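Local coordinates for protein putative phosphoglycolate phosphatase (Lactobacillus delbrueckii, PDB 2HI0) that probably hydrolyses phosphoglycolate, as a member of the haloacid dehalogenase-like phosphatase family, at residues A[10-15]-A[133-138]. Sequence-based numbering, arbitrary orientation.
Sequences DMDGTI and SNKPNE. With NA (sodium ion), chain C.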
ATOM      1  N   ASP A  10      -2.337   4.594   3.557  1.00 10.47           N
ATOM      2  CA  ASP A  10      -1.783   3.308   3.055  1.00 10.61           C
ATOM      3  C   ASP A  10      -0.583   2.912   3.957  1.00 10.93           C
ATOM      4  O   ASP A  10      -0.076   3.724   4.744  1.00 11.66           O
ATOM      5  CB  ASP A  10      -1.317   3.463   1.618  1.00 14.42           C
ATOM      6  CG  ASP A  10      -0.975   2.134   0.966  1.00 17.59           C
ATOM      7  OD1 ASP A  10      -1.562   1.078   1.293  1.00 17.44           O
ATOM      8  OD2 ASP A  10      -0.066   2.161   0.126  1.00 29.49           O
HETATM    9  N   MSE A  11      -0.174   1.649   3.920  1.00  9.72           N
HETATM   10  CA  MSE A  11       0.911   1.147   4.757  1.00 11.74           C
HETATM   11  C   MSE A  11       2.243   1.127   3.984  1.00 11.85           C
HETATM   12  O   MSE A  11       3.168   1.889   4.343  1.00 10.32           O
HETATM   13  CB  MSE A  11       0.573  -0.239   5.315  1.00 12.36           C
HETATM   14  CG  MSE A  11       1.700  -0.869   6.051  1.00 11.02           C
HETATM   15 SE   MSE A  11       1.104  -2.319   7.149  0.75 12.11          SE
HETATM   16  CE  MSE A  11       0.481  -1.449   8.763  1.00 17.36           C
ATOM     17  N   ASP A  12       2.325   0.270   2.951  1.00 11.11           N
ATOM     18  CA  ASP A  12       3.568   0.066   2.187  1.00 12.49           C
ATOM     19  C   ASP A  12       4.039   1.343   1.529  1.00 10.91           C
ATOM     20  O   ASP A  12       3.252   1.991   0.846  1.00 12.67           O
ATOM     21  CB  ASP A  12       3.388  -0.981   1.082  1.00 13.73           C
ATOM     22  CG  ASP A  12       3.218  -2.361   1.593  1.00 20.04           C
ATOM     23  OD1 ASP A  12       4.118  -2.910   2.221  1.00 16.92           O
ATOM     24  OD2 ASP A  12       2.148  -2.948   1.305  1.00 25.65           O
ATOM     25  N   GLY A  13       5.278   1.756   1.779  1.00 11.09           N
ATOM     26  CA  GLY A  13       5.815   2.936   1.082  1.00 11.38           C
ATOM     27  C   GLY A  13       5.315   4.264   1.608  1.00 11.36           C
ATOM     28  O   GLY A  13       5.661   5.318   1.091  1.00 12.85           O
ATOM     29  N   THR A  14       4.484   4.227   2.643  1.00 10.90           N
ATOM     30  CA  THR A  14       3.801   5.397   3.130  1.00 10.48           C
ATOM     31  C   THR A  14       4.136   5.549   4.599  1.00 10.60           C
ATOM     32  O   THR A  14       4.829   6.481   4.993  1.00 13.58           O
ATOM     33  CB  THR A  14       2.271   5.337   2.869  1.00  9.47           C
ATOM     34  OG1 THR A  14       2.050   5.132   1.451  1.00 12.56           O
ATOM     35  CG2 THR A  14       1.623   6.584   3.294  1.00  8.96           C
ATOM     36  N   ILE A  15       3.658   4.633   5.445  1.00 11.16           N
ATOM     37  CA  ILE A  15       4.023   4.704   6.857  1.00  9.80           C
ATOM     38  C   ILE A  15       5.111   3.707   7.296  1.00  7.68           C
ATOM     39  O   ILE A  15       5.838   3.965   8.222  1.00 10.08           O
ATOM     40  CB  ILE A  15       2.807   4.641   7.784  1.00 10.18           C
ATOM     41  CG1 ILE A  15       2.089   3.271   7.705  1.00 12.61           C
ATOM     42  CG2 ILE A  15       1.862   5.854   7.505  1.00 13.03           C
ATOM     43  CD1 ILE A  15       0.894   3.115   8.722  1.00 12.12           C
ATOM     44  N   SER A 133      -5.074  -0.727   3.603  1.00  9.31           N
ATOM     45  CA  SER A 133      -3.921  -1.220   2.811  1.00  9.60           C
ATOM     46  C   SER A 133      -4.315  -2.478   2.005  1.00  9.49           C
ATOM     47  O   SER A 133      -5.109  -3.305   2.462  1.00 10.90           O
ATOM     48  CB  SER A 133      -2.808  -1.560   3.798  1.00 10.48           C
ATOM     49  OG  SER A 133      -1.721  -2.242   3.214  1.00 12.38           O
ATOM     50  N   ASN A 134      -3.677  -2.651   0.849  1.00  9.40           N
ATOM     51  CA  ASN A 134      -3.809  -3.887   0.048  1.00  8.79           C
ATOM     52  C   ASN A 134      -2.866  -4.992   0.513  1.00  9.16           C
ATOM     53  O   ASN A 134      -2.946  -6.101  -0.009  1.00 11.19           O
ATOM     54  CB  ASN A 134      -3.562  -3.644  -1.479  1.00  8.22           C
ATOM     55  CG  ASN A 134      -4.835  -3.168  -2.212  1.00  9.52           C
ATOM     56  OD1 ASN A 134      -5.945  -3.278  -1.665  1.00 11.57           O
ATOM     57  ND2 ASN A 134      -4.661  -2.623  -3.414  1.00  9.81           N
ATOM     58  N   LYS A 135      -2.076  -4.724   1.553  1.00 11.23           N
ATOM     59  CA  LYS A 135      -1.308  -5.788   2.230  1.00 11.60           C
ATOM     60  C   LYS A 135      -2.283  -6.768   2.887  1.00 10.19           C
ATOM     61  O   LYS A 135      -3.311  -6.341   3.433  1.00 10.06           O
ATOM     62  CB  LYS A 135      -0.382  -5.188   3.275  1.00 11.33           C
ATOM     63  CG  LYS A 135       0.441  -6.227   4.032  1.00 12.46           C
ATOM     64  CD  LYS A 135       1.374  -5.564   5.090  1.00 12.06           C
ATOM     65  CE  LYS A 135       2.368  -4.558   4.523  1.00 14.04           C
ATOM     66  NZ  LYS A 135       3.256  -5.118   3.456  1.00 12.79           N
ATOM     67  N   PRO A 136      -2.031  -8.069   2.798  1.00 11.03           N
ATOM     68  CA  PRO A 136      -2.983  -8.938   3.477  1.00  9.92           C
ATOM     69  C   PRO A 136      -3.237  -8.546   4.925  1.00  8.95           C
ATOM     70  O   PRO A 136      -2.300  -8.172   5.669  1.00  9.74           O
ATOM     71  CB  PRO A 136      -2.313 -10.330   3.410  1.00 12.48           C
ATOM     72  CG  PRO A 136      -1.459 -10.228   2.184  1.00 13.35           C
ATOM     73  CD  PRO A 136      -0.922  -8.832   2.193  1.00 10.58           C
ATOM     74  N   ASN A 137      -4.503  -8.612   5.323  1.00 11.67           N
ATOM     75  CA  ASN A 137      -4.906  -8.164   6.647  1.00 10.22           C
ATOM     76  C   ASN A 137      -4.112  -8.776   7.816  1.00 10.82           C
ATOM     77  O   ASN A 137      -3.840  -8.102   8.768  1.00 11.84           O
ATOM     78  CB  ASN A 137      -6.389  -8.430   6.866  1.00 10.89           C
ATOM     79  CG  ASN A 137      -6.931  -7.759   8.122  1.00 12.01           C
ATOM     80  OD1 ASN A 137      -6.834  -6.557   8.297  1.00 10.47           O
ATOM     81  ND2 ASN A 137      -7.531  -8.542   8.998  1.00 12.22           N
ATOM     82  N   GLU A 138      -3.782 -10.058   7.751  1.00 11.63           N
ATOM     83  CA  GLU A 138      -3.069 -10.713   8.842  1.00 14.63           C
ATOM     84  C   GLU A 138      -1.737 -10.006   9.123  1.00 14.24           C
ATOM     85  O   GLU A 138      -1.367  -9.785  10.288  1.00 15.20           O
ATOM     86  CB  GLU A 138      -2.868 -12.181   8.497  1.00 17.98           C
ATOM     87  CG  GLU A 138      -2.021 -12.444   7.238  1.00 24.40           C
ATOM     88  CD  GLU A 138      -2.824 -12.585   5.920  1.00 39.03           C
ATOM     89  OE1 GLU A 138      -4.068 -12.211   5.858  1.00 18.59           O
ATOM     90  OE2 GLU A 138      -2.154 -13.086   4.952  1.00 35.11           O
TER
HETATM   91 NA    NA C 240       1.618   1.654  -1.012  1.00 35.31          NA
HETATM   92  O   HOH W   1       0.006  -0.949   1.853  1.00 16.36           O
HETATM   93  O   HOH W   2      -2.212  -0.655  -0.427  1.00 23.67           O
HETATM   94  O   HOH W   3       2.009  -5.808   0.735  1.00 19.56           O
HETATM   95  O   HOH W   4      -0.145   1.973  -3.021  1.00 22.48           O
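Ser133, at the end of strand 128-133, faces the carboxylate of Asp10, just past the neighbouring parallel strand 6-9, across a shared water. That water gives a hydrogen bond to Asp10 OD1 (2.6 Å) and another to Asp12 OD2, takes one from Asp12 N, and is hydrogen-bonded to Ser133 OG at 2.6 Å. A serine suits the place because its small hydroxyl, set anti to the backbone N (chi1 170°), can serve this water and also accept from Lys135 N, closing an ST turn where the chain turns its corner. Asn134 joins through its backbone: its N donates to a second water, which donates to Asp10 OD1, an oxygen also salt-bridged to Lys165, while the asparagine side chain bonds to Lys165 N and Gly49 O. Lys135 carries the direct polar contact. Bends at chi3 and chi4 fold its end over so that NZ meets Asp12 OD1 at 2.7 Å, on the syn side and 15° out of the carboxylate plane. Its CE lies 3.7 Å from the SE atom of Met11, here a selenomethionine, whose flexible apolar chain crosses the lysine at about a right angle and reaches helix 137-147. Tyr101 and a third water, shared with Asp12 OD2, also hold NZ, and Thr18 bonds to OD1. An alanine in place of Asp12 would probably leave the buried ammonium of Lys135 without its counter-charge and free to shift. Asp10 OD2 and Asp12 O bind the sodium ion at 2.1 and 2.5 Å, with Asp190 and a fourth water. This is consistent with the HAD-type DxDx(T/V) motif, in which the first aspartate is the usual nucleophile; the lysines and shared waters probably help keep Asp10 set for the metal and the carboxylate of Asp12 turned toward Lys135.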